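Local atomic coordinates of MsStt7d protein (Micromonas, PDB entry 4IX3), a protein that probably phosphorylates other proteins with ATP, the chain here being the catalytic kinase domain of a state transition kinase homolog. Residues 64-67 against 68-72; 111-114 against 115-118; 154-157 against 158-162. All blocks are in the same frame, centred on the assembly; numbering follows the deposited sequence. Where two conformers were deposited one is given.

How the contacts relate
All three contacts are local, and together they sample both lobes of a protein kinase. Contact 1 lies on helix 59-76 of the N-terminal lobe, whose E66 pairs with K50. Contact 2 is the hinge between the lobes and holds A112 and E114, which bind ADP in a structure of this protein. Contact 3 ends helix 141-161 of the C-terminal lobe; its L156 side chain comes within about 9 Å of that of D168, a magnesium ligand. Contact 1 touches both others: N70 OD1 lies 2.9 Å from W111 NE1, and H72 NE2 lies 2.8 Å from C162 O, each probably a hydrogen bond. Contacts 2 and 3 stay about 11 Å apart at their nearest atoms.

Contact 1 (64-67 against 68-72); sequences ECEM and DVNYH
The carbonyl oxygen of E66 is gripped twice by N70, once by its backbone N and once by its side-chain ND2, each at 2.9 Å and from opposite faces of the carbonyl plane. The side-chain nitrogen, ND2, stands above that plane, 47° out of it, yet the oxygen lies close to the plane of the N70 amide. The two side chains run alongside each other, E66 CG 3.5 Å from N70 ND2, and water 1 joins their ends, donating to E66 OE2 and accepting from ND2. E66 can point this way because its chain is extended, CG anti to the backbone N (chi1 178°); OE1 makes the salt bridge to K50 familiar from kinases, and N70 OD1 is hydrogen-bonded to the indole of W111. An asparagine suits the place, offering N-H and C=O groups to different partners. On another side of the helix M67 lies beside Y71, M67 CG 3.5 Å from Y71 CE2, while the sulfur sits at the ring's edge in a Met-aromatic contact, M67 SD 5.5 Å from the ring centre. The two N-H groups of ND2 in N70 thus go one to the helix backbone and one to the water at E66, which probably limits rotation of the amide and steadies the carboxylate beside K50.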
ATOM      1  N   GLU B  64       8.602  -4.932 -11.212  1.00 11.69           N
ATOM      2  CA  GLU B  64       9.357  -5.742 -12.162  1.00 13.52           C
ATOM      3  C   GLU B  64       8.978  -7.209 -12.070  1.00 13.10           C
ATOM      4  O   GLU B  64       8.879  -7.889 -13.098  1.00 14.13           O
ATOM      5  CB  GLU B  64      10.847  -5.565 -11.943  1.00 15.06           C
ATOM      6  CG  GLU B  64      11.348  -4.251 -12.534  1.00 16.25           C
ATOM      7  CD  GLU B  64      12.783  -3.936 -12.169  1.00 19.58           C
ATOM      8  OE1 GLU B  64      13.319  -4.517 -11.215  1.00 23.67           O
ATOM      9  OE2 GLU B  64      13.288  -2.955 -12.748  1.00 21.57           O
ATOM     10  N   CYS B  65       8.779  -7.712 -10.856  1.00 12.86           N
ATOM     11  CA  CYS B  65       8.322  -9.084 -10.717  0.50 13.44           C
ATOM     12  C   CYS B  65       6.923  -9.255 -11.316  1.00 11.43           C
ATOM     13  O   CYS B  65       6.653 -10.265 -12.025  1.00 12.40           O
ATOM     14  CB  CYS B  65       8.340  -9.485  -9.255  0.50 16.47           C
ATOM     15  SG  CYS B  65       8.253 -11.264  -9.062  0.50 18.08           S
ATOM     16  N   GLU B  66       6.003  -8.358 -11.007  1.00 11.40           N
ATOM     17  CA  GLU B  66       4.677  -8.404 -11.599  1.00 11.57           C
ATOM     18  C   GLU B  66       4.775  -8.410 -13.124  1.00 10.39           C
ATOM     19  O   GLU B  66       4.049  -9.145 -13.823  1.00 12.07           O
ATOM     20  CB  GLU B  66       3.847  -7.219 -11.128  1.00 11.18           C
ATOM     21  CG  GLU B  66       2.468  -7.207 -11.750  1.00 11.99           C
ATOM     22  CD  GLU B  66       1.538  -6.194 -11.116  1.00 11.40           C
ATOM     23  OE1 GLU B  66       2.016  -5.469 -10.202  1.00 12.25           O
ATOM     24  OE2 GLU B  66       0.378  -6.081 -11.567  1.00 13.09           O
ATOM     25  N   MET B  67       5.690  -7.624 -13.676  1.00 11.35           N
ATOM     26  CA  MET B  67       5.909  -7.615 -15.119  1.00 12.08           C
ATOM     27  C   MET B  67       6.359  -8.982 -15.610  1.00 11.79           C
ATOM     28  O   MET B  67       5.756  -9.480 -16.590  1.00 11.96           O
ATOM     29  CB  MET B  67       6.963  -6.550 -15.434  1.00 11.68           C
ATOM     30  CG  MET B  67       7.248  -6.501 -16.930  1.00 12.47           C
ATOM     31  SD  MET B  67       8.308  -5.072 -17.399  1.00 14.43           S
ATOM     32  CE  MET B  67       9.849  -5.560 -16.651  1.00 17.13           C
ATOM     33  N   ASP B  68       7.380  -9.552 -14.974  1.00 11.55           N
ATOM     34  CA  ASP B  68       7.909 -10.847 -15.389  1.00 12.45           C
ATOM     35  C   ASP B  68       6.777 -11.913 -15.352  1.00 11.75           C
ATOM     36  O   ASP B  68       6.644 -12.763 -16.279  1.00 12.68           O
ATOM     37  CB  ASP B  68       9.027 -11.325 -14.455  1.00 14.84           C
ATOM     38  CG  ASP B  68      10.296 -10.479 -14.529  1.00 20.47           C
ATOM     39  OD1 ASP B  68      10.501  -9.786 -15.542  1.00 24.24           O
ATOM     40  OD2 ASP B  68      11.130 -10.581 -13.576  1.00 23.67           O
ATOM     41  N   VAL B  69       6.019 -11.954 -14.254  1.00 11.48           N
ATOM     42  CA  VAL B  69       4.953 -12.975 -14.117  1.00 10.75           C
ATOM     43  C   VAL B  69       3.902 -12.705 -15.191  1.00 10.53           C
ATOM     44  O   VAL B  69       3.361 -13.670 -15.769  1.00 12.18           O
ATOM     45  CB  VAL B  69       4.356 -12.992 -12.682  1.00 11.68           C
ATOM     46  CG1 VAL B  69       3.130 -13.905 -12.618  1.00 13.09           C
ATOM     47  CG2 VAL B  69       5.419 -13.385 -11.665  1.00 14.20           C
ATOM     48  N   ASN B  70       3.571 -11.451 -15.510  1.00 11.50           N
ATOM     49  CA  ASN B  70       2.628 -11.177 -16.605  1.00 11.00           C
ATOM     50  C   ASN B  70       3.145 -11.653 -17.948  1.00 11.28           C
ATOM     51  O   ASN B  70       2.372 -12.205 -18.712  1.00 11.48           O
ATOM     52  CB  ASN B  70       2.285  -9.696 -16.698  1.00 12.52           C
ATOM     53  CG  ASN B  70       1.071  -9.339 -15.860  1.00  9.86           C
ATOM     54  OD1 ASN B  70      -0.058  -9.475 -16.328  1.00 11.45           O
ATOM     55  ND2 ASN B  70       1.295  -8.882 -14.627  1.00 11.30           N
ATOM     56  N   TYR B  71       4.439 -11.540 -18.204  1.00 12.66           N
ATOM     57  CA  TYR B  71       4.956 -12.097 -19.460  1.00 12.81           C
ATOM     58  C   TYR B  71       4.816 -13.609 -19.436  1.00 12.61           C
ATOM     59  O   TYR B  71       4.478 -14.225 -20.452  1.00 13.69           O
ATOM     60  CB  TYR B  71       6.424 -11.699 -19.678  1.00 14.54           C
ATOM     61  CG  TYR B  71       6.585 -10.316 -20.267  1.00 12.80           C
ATOM     62  CD1 TYR B  71       6.313 -10.084 -21.613  1.00 13.61           C
ATOM     63  CD2 TYR B  71       7.099  -9.263 -19.521  1.00 13.33           C
ATOM     64  CE1 TYR B  71       6.490  -8.837 -22.225  1.00 14.73           C
ATOM     65  CE2 TYR B  71       7.321  -8.020 -20.121  1.00 14.38           C
ATOM     66  CZ  TYR B  71       6.983  -7.790 -21.440  1.00 14.20           C
ATOM     67  OH  TYR B  71       7.174  -6.547 -22.002  1.00 15.39           O
ATOM     68  N   HIS B  72       5.110 -14.244 -18.303  1.00 12.24           N
ATOM     69  CA  HIS B  72       4.962 -15.705 -18.199  1.00 11.73           C
ATOM     70  C   HIS B  72       3.530 -16.141 -18.469  1.00 11.47           C
ATOM     71  O   HIS B  72       3.309 -17.146 -19.171  1.00 13.99           O
ATOM     72  CB  HIS B  72       5.429 -16.181 -16.821  1.00 13.51           C
ATOM     73  CG  HIS B  72       5.505 -17.668 -16.679  1.00 13.35           C
ATOM     74  ND1 HIS B  72       6.488 -18.410 -17.244  1.00 16.83           N
ATOM     75  CD2 HIS B  72       4.676 -18.541 -15.985  1.00 14.61           C
ATOM     76  CE1 HIS B  72       6.280 -19.702 -16.929  1.00 19.07           C
ATOM     77  NE2 HIS B  72       5.184 -19.775 -16.134  1.00 14.71           N
TER
HETATM   78  O   HOH W   1      -1.018  -7.967 -12.952  1.00 11.29           O

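Contact 2 (111-114 against 115-118); sequences WANE and GENT
The hinge of the kinase fold bends here through an Asx turn, in which the side chain of N113 takes the backbone N-H of G115. N113 OD1 accepts from G115 N at 3.0 Å, with the donor tilted 22° from the plane of the side-chain carbonyl. Strand 106-112 has just ended, and the turn carries the chain toward helix 119-125. With N113 CG anti to its own nitrogen and beside the carbonyl carbon (chi1 -176°), the amide swings forward over the following residues, and its other end meets E116: N113 ND2 donates to E116 OE1 at 2.9 Å. The two side chains cross at about a right angle, and the donor comes from above the carboxylate plane. E116 is bent at chi2 to receive it, and its OE2 also forms a salt bridge with R38. Putting an alanine at N113 would probably leave the N-H of G115 without its acceptor and E116 OE1 without its N113 partner, the carboxylate then relying more on R38. Glycine suits position 115 because at its backbone angles a CB would collide with E114 O. E114, which with A112 binds ADP in a structure of this protein, turns its carboxylate away to a salt bridge with K185. Water 2 lies 2.9 Å from E116 OE2 and accepts only weakly from N113 ND2, at 3.2 Å.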
ATOM      1  N   TRP B 111      -2.438  -3.128 -19.558  1.00  9.70           N
ATOM      2  CA  TRP B 111      -3.350  -4.231 -19.891  1.00 10.27           C
ATOM      3  C   TRP B 111      -4.539  -3.712 -20.656  1.00 10.94           C
ATOM      4  O   TRP B 111      -4.931  -2.543 -20.515  1.00 11.46           O
ATOM      5  CB  TRP B 111      -3.878  -4.920 -18.628  1.00 10.15           C
ATOM      6  CG  TRP B 111      -2.816  -5.522 -17.773  1.00 10.04           C
ATOM      7  CD1 TRP B 111      -2.400  -6.818 -17.686  1.00 11.98           C
ATOM      8  CD2 TRP B 111      -2.055  -4.799 -16.755  1.00 10.83           C
ATOM      9  NE1 TRP B 111      -1.452  -6.961 -16.689  1.00 10.20           N
ATOM     10  CE2 TRP B 111      -1.182  -5.753 -16.128  1.00  9.78           C
ATOM     11  CE3 TRP B 111      -2.031  -3.462 -16.324  1.00 10.57           C
ATOM     12  CZ2 TRP B 111      -0.378  -5.398 -15.048  1.00  9.82           C
ATOM     13  CZ3 TRP B 111      -1.252  -3.136 -15.225  1.00 10.91           C
ATOM     14  CH2 TRP B 111      -0.440  -4.084 -14.614  1.00 10.27           C
ATOM     15  N   ALA B 112      -5.252  -4.627 -21.351  1.00 11.68           N
ATOM     16  CA  ALA B 112      -6.573  -4.268 -21.825  1.00 12.89           C
ATOM     17  C   ALA B 112      -7.490  -4.034 -20.617  1.00 12.83           C
ATOM     18  O   ALA B 112      -7.375  -4.741 -19.601  1.00 13.78           O
ATOM     19  CB  ALA B 112      -7.175  -5.419 -22.608  1.00 15.54           C
ATOM     20  N   ASN B 113      -8.411  -3.082 -20.756  1.00 12.99           N
ATOM     21  CA  ASN B 113      -9.495  -2.907 -19.800  1.00 13.37           C
ATOM     22  C   ASN B 113     -10.550  -3.974 -20.143  1.00 14.23           C
ATOM     23  O   ASN B 113     -11.248  -3.863 -21.166  1.00 16.60           O
ATOM     24  CB  ASN B 113     -10.071  -1.491 -19.893  1.00 16.06           C
ATOM     25  CG  ASN B 113     -11.133  -1.239 -18.855  1.00 17.29           C
ATOM     26  OD1 ASN B 113     -11.723  -2.192 -18.339  1.00 21.47           O
ATOM     27  ND2 ASN B 113     -11.385   0.017 -18.521  1.00 19.51           N
ATOM     28  N   GLU B 114     -10.640  -5.019 -19.320  1.00 12.33           N
ATOM     29  CA  GLU B 114     -11.519  -6.154 -19.597  1.00 13.27           C
ATOM     30  C   GLU B 114     -12.972  -5.839 -19.216  1.00 12.46           C
ATOM     31  O   GLU B 114     -13.874  -6.635 -19.526  1.00 14.29           O
ATOM     32  CB  GLU B 114     -11.028  -7.379 -18.842  1.00 12.96           C
ATOM     33  CG  GLU B 114      -9.636  -7.802 -19.293  1.00 13.41           C
ATOM     34  CD  GLU B 114      -9.596  -8.460 -20.660  1.00 13.20           C
ATOM     35  OE1 GLU B 114     -10.654  -8.917 -21.163  1.00 15.91           O
ATOM     36  OE2 GLU B 114      -8.468  -8.736 -21.098  1.00 13.16           O
ATOM     37  N   GLY B 115     -13.228  -4.724 -18.547  1.00 13.26           N
ATOM     38  CA  GLY B 115     -14.561  -4.352 -18.150  1.00 16.32           C
ATOM     39  C   GLY B 115     -14.551  -3.374 -16.996  1.00 17.77           C
ATOM     40  O   GLY B 115     -13.666  -3.374 -16.154  1.00 17.37           O
ATOM     41  N   GLU B 116     -15.608  -2.568 -16.968  1.00 20.05           N
ATOM     42  CA  GLU B 116     -15.762  -1.536 -15.978  1.00 22.22           C
ATOM     43  C   GLU B 116     -16.117  -1.980 -14.563  1.00 26.16           C
ATOM     44  O   GLU B 116     -15.890  -1.205 -13.614  1.00 29.90           O
ATOM     45  CB  GLU B 116     -16.701  -0.448 -16.475  1.00 24.36           C
ATOM     46  CG  GLU B 116     -15.957   0.563 -17.333  1.00 31.09           C
ATOM     47  CD  GLU B 116     -14.658   1.063 -16.715  1.00 29.31           C
ATOM     48  OE1 GLU B 116     -13.730   1.367 -17.471  1.00 33.94           O
ATOM     49  OE2 GLU B 116     -14.529   1.158 -15.478  1.00 31.29           O
ATOM     50  N   ASN B 117     -16.459  -3.257 -14.452  1.00 18.54           N
ATOM     51  CA  ASN B 117     -17.145  -3.979 -13.384  1.00 22.36           C
ATOM     52  C   ASN B 117     -16.119  -4.802 -12.650  1.00 17.74           C
ATOM     53  O   ASN B 117     -15.110  -5.154 -13.255  1.00 23.78           O
ATOM     54  CB  ASN B 117     -18.180  -5.005 -13.984  1.00 22.42           C
ATOM     55  CG  ASN B 117     -17.536  -6.222 -14.722  1.00 28.05           C
ATOM     56  OD1 ASN B 117     -17.084  -7.208 -14.090  1.00 20.28           O
ATOM     57  ND2 ASN B 117     -17.601  -6.220 -16.055  1.00 27.11           N
ATOM     58  N   THR B 118     -16.187  -4.991 -11.331  1.00 17.97           N
ATOM     59  CA  THR B 118     -15.529  -6.170 -10.738  1.00 13.49           C
ATOM     60  C   THR B 118     -16.629  -7.104 -10.229  1.00 10.93           C
ATOM     61  O   THR B 118     -17.743  -6.646 -10.012  1.00 14.31           O
ATOM     62  CB  THR B 118     -14.629  -5.795  -9.528  1.00 13.93           C
ATOM     63  OG1 THR B 118     -15.469  -5.371  -8.434  1.00 15.82           O
ATOM     64  CG2 THR B 118     -13.658  -4.672  -9.881  1.00 16.80           C
TER
HETATM   65  O   HOH W   2     -11.671   0.682 -15.369  1.00 38.57           O

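Contact 3 (154-157 against 158-162); sequences GSLA and RLHEC
The imidazole of H160 lays one face over the carbonyl oxygen of L156, one helical turn back. L156 O stands off toward the rim of the ring, 3.1 Å from H160 CG, and the same oxygen accepts the backbone N-H of H160 at 2.8 Å. This follows from the first torsion of H160, which sets CG beside the backbone N (chi1 -59°) and folds the ring back along the helix; its CE1 then rests 4.0 Å from L156 CB. A histidine fits because its flat ring can pack on the backbone and still send NE2 away from its own helix, to a hydrogen bond with D249. L156 and L159 share the same torsions, with CG beside the backbone N in both, and their methyls just meet, L156 CD2 to L159 CD1 at 4.4 Å. On the exposed side, R158 starts by lying over G154, its CG 3.4 Å from G154 O, then bends at chi3 (66°), so that the guanidinium comes round toward S155. Water 3 joins the two: it lies in the guanidinium plane, accepting from R158 NH1 at 2.9 Å, and donates to S155 OG. A long, flexible arginine suits this exposed flank, for its NH2 also reaches K78 O. The small A157 packs on E330. In the wider fold, the contact closes helix 141-161: L156 and H160 face helices 246-261 and 329-332, while L159 turns to V73 of helix 59-76 in the other lobe.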
ATOM      1  N   GLY B 154     -10.946 -23.313 -13.303  1.00 10.64           N
ATOM      2  CA  GLY B 154     -10.210 -23.737 -14.512  1.00 11.84           C
ATOM      3  C   GLY B 154      -9.013 -22.811 -14.756  1.00 10.34           C
ATOM      4  O   GLY B 154      -7.942 -23.273 -15.099  1.00 12.05           O
ATOM      5  N   SER B 155      -9.191 -21.512 -14.549  1.00 10.36           N
ATOM      6  CA  SER B 155      -8.076 -20.568 -14.730  1.00  9.97           C
ATOM      7  C   SER B 155      -6.978 -20.761 -13.701  1.00  9.55           C
ATOM      8  O   SER B 155      -5.784 -20.756 -14.036  1.00 10.54           O
ATOM      9  CB  SER B 155      -8.570 -19.147 -14.719  1.00 11.13           C
ATOM     10  OG  SER B 155      -9.308 -18.874 -15.886  1.00 12.01           O
ATOM     11  N   LEU B 156      -7.362 -20.916 -12.426  1.00  9.39           N
ATOM     12  CA  LEU B 156      -6.362 -21.230 -11.399  1.00 10.70           C
ATOM     13  C   LEU B 156      -5.595 -22.510 -11.699  1.00 10.62           C
ATOM     14  O   LEU B 156      -4.383 -22.583 -11.519  1.00 11.49           O
ATOM     15  CB  LEU B 156      -6.996 -21.238  -9.993  1.00 10.93           C
ATOM     16  CG  LEU B 156      -7.473 -19.865  -9.518  1.00  9.57           C
ATOM     17  CD1 LEU B 156      -8.281 -19.998  -8.245  1.00 11.86           C
ATOM     18  CD2 LEU B 156      -6.252 -18.964  -9.291  1.00 12.39           C
ATOM     19  N   ALA B 157      -6.300 -23.550 -12.179  1.00 11.29           N
ATOM     20  CA  ALA B 157      -5.634 -24.781 -12.546  1.00 12.53           C
ATOM     21  C   ALA B 157      -4.609 -24.529 -13.656  1.00 11.20           C
ATOM     22  O   ALA B 157      -3.496 -25.064 -13.602  1.00 12.33           O
ATOM     23  CB  ALA B 157      -6.638 -25.835 -12.974  1.00 13.58           C
ATOM     24  N   ARG B 158      -4.974 -23.722 -14.661  1.00 11.83           N
ATOM     25  CA  ARG B 158      -3.996 -23.425 -15.724  1.00 11.50           C
ATOM     26  C   ARG B 158      -2.825 -22.582 -15.210  1.00 11.86           C
ATOM     27  O   ARG B 158      -1.656 -22.825 -15.584  1.00 13.77           O
ATOM     28  CB  ARG B 158      -4.721 -22.667 -16.840  1.00 12.79           C
ATOM     29  CG  ARG B 158      -5.642 -23.569 -17.648  1.00 16.87           C
ATOM     30  CD  ARG B 158      -6.479 -22.784 -18.678  1.00 18.31           C
ATOM     31  NE  ARG B 158      -5.575 -22.221 -19.676  1.00 19.52           N
ATOM     32  CZ  ARG B 158      -5.807 -21.118 -20.379  1.00 19.16           C
ATOM     33  NH1 ARG B 158      -6.904 -20.388 -20.165  1.00 24.61           N
ATOM     34  NH2 ARG B 158      -4.931 -20.740 -21.299  1.00 24.00           N
ATOM     35  N   LEU B 159      -3.059 -21.623 -14.297  1.00 11.20           N
ATOM     36  CA  LEU B 159      -1.947 -20.889 -13.675  1.00 10.90           C
ATOM     37  C   LEU B 159      -1.029 -21.819 -12.899  1.00 11.61           C
ATOM     38  O   LEU B 159       0.206 -21.828 -13.058  1.00 12.19           O
ATOM     39  CB  LEU B 159      -2.480 -19.761 -12.795  1.00 11.38           C
ATOM     40  CG  LEU B 159      -3.091 -18.616 -13.602  1.00 10.53           C
ATOM     41  CD1 LEU B 159      -3.908 -17.670 -12.740  1.00 13.48           C
ATOM     42  CD2 LEU B 159      -2.065 -17.785 -14.372  1.00 13.30           C
ATOM     43  N   HIS B 160      -1.651 -22.677 -12.085  1.00 11.24           N
ATOM     44  CA  HIS B 160      -0.844 -23.587 -11.292  1.00 12.71           C
ATOM     45  C   HIS B 160      -0.000 -24.534 -12.135  1.00 13.38           C
ATOM     46  O   HIS B 160       1.152 -24.856 -11.792  1.00 14.46           O
ATOM     47  CB  HIS B 160      -1.681 -24.392 -10.293  1.00 12.26           C
ATOM     48  CG  HIS B 160      -2.435 -23.517  -9.338  1.00 12.49           C
ATOM     49  ND1 HIS B 160      -3.540 -23.927  -8.658  1.00 13.03           N
ATOM     50  CD2 HIS B 160      -2.219 -22.201  -8.983  1.00 11.03           C
ATOM     51  CE1 HIS B 160      -4.011 -22.917  -7.905  1.00 12.25           C
ATOM     52  NE2 HIS B 160      -3.215 -21.849  -8.093  1.00 11.65           N
ATOM     53  N   GLU B 161      -0.566 -24.990 -13.252  1.00 14.05           N
ATOM     54  CA  GLU B 161       0.105 -25.893 -14.187  1.00 17.09           C
ATOM     55  C   GLU B 161       1.395 -25.269 -14.744  1.00 16.33           C
ATOM     56  O   GLU B 161       2.349 -25.967 -15.060  1.00 19.49           O
ATOM     57  CB  GLU B 161      -0.880 -26.277 -15.319  1.00 19.92           C
ATOM     58  CG  GLU B 161      -0.476 -27.368 -16.300  1.00 28.16           C
ATOM     59  CD  GLU B 161      -1.518 -27.539 -17.415  1.00 38.64           C
ATOM     60  OE1 GLU B 161      -2.705 -27.126 -17.264  1.00 46.22           O
ATOM     61  OE2 GLU B 161      -1.149 -28.058 -18.485  1.00 61.68           O
ATOM     62  N   CYS B 162       1.419 -23.954 -14.870  1.00 14.03           N
ATOM     63  CA  CYS B 162       2.631 -23.298 -15.337  0.50 16.06           C
ATOM     64  C   CYS B 162       3.401 -22.638 -14.215  1.00 15.12           C
ATOM     65  O   CYS B 162       4.299 -21.817 -14.461  1.00 16.46           O
ATOM     66  CB  CYS B 162       2.362 -22.352 -16.499  0.50 17.11           C
ATOM     67  SG  CYS B 162       1.517 -20.823 -16.051  0.50 12.30           S
TER
HETATM   68  O   HOH W   3      -9.084 -20.493 -18.200  1.00 18.24           O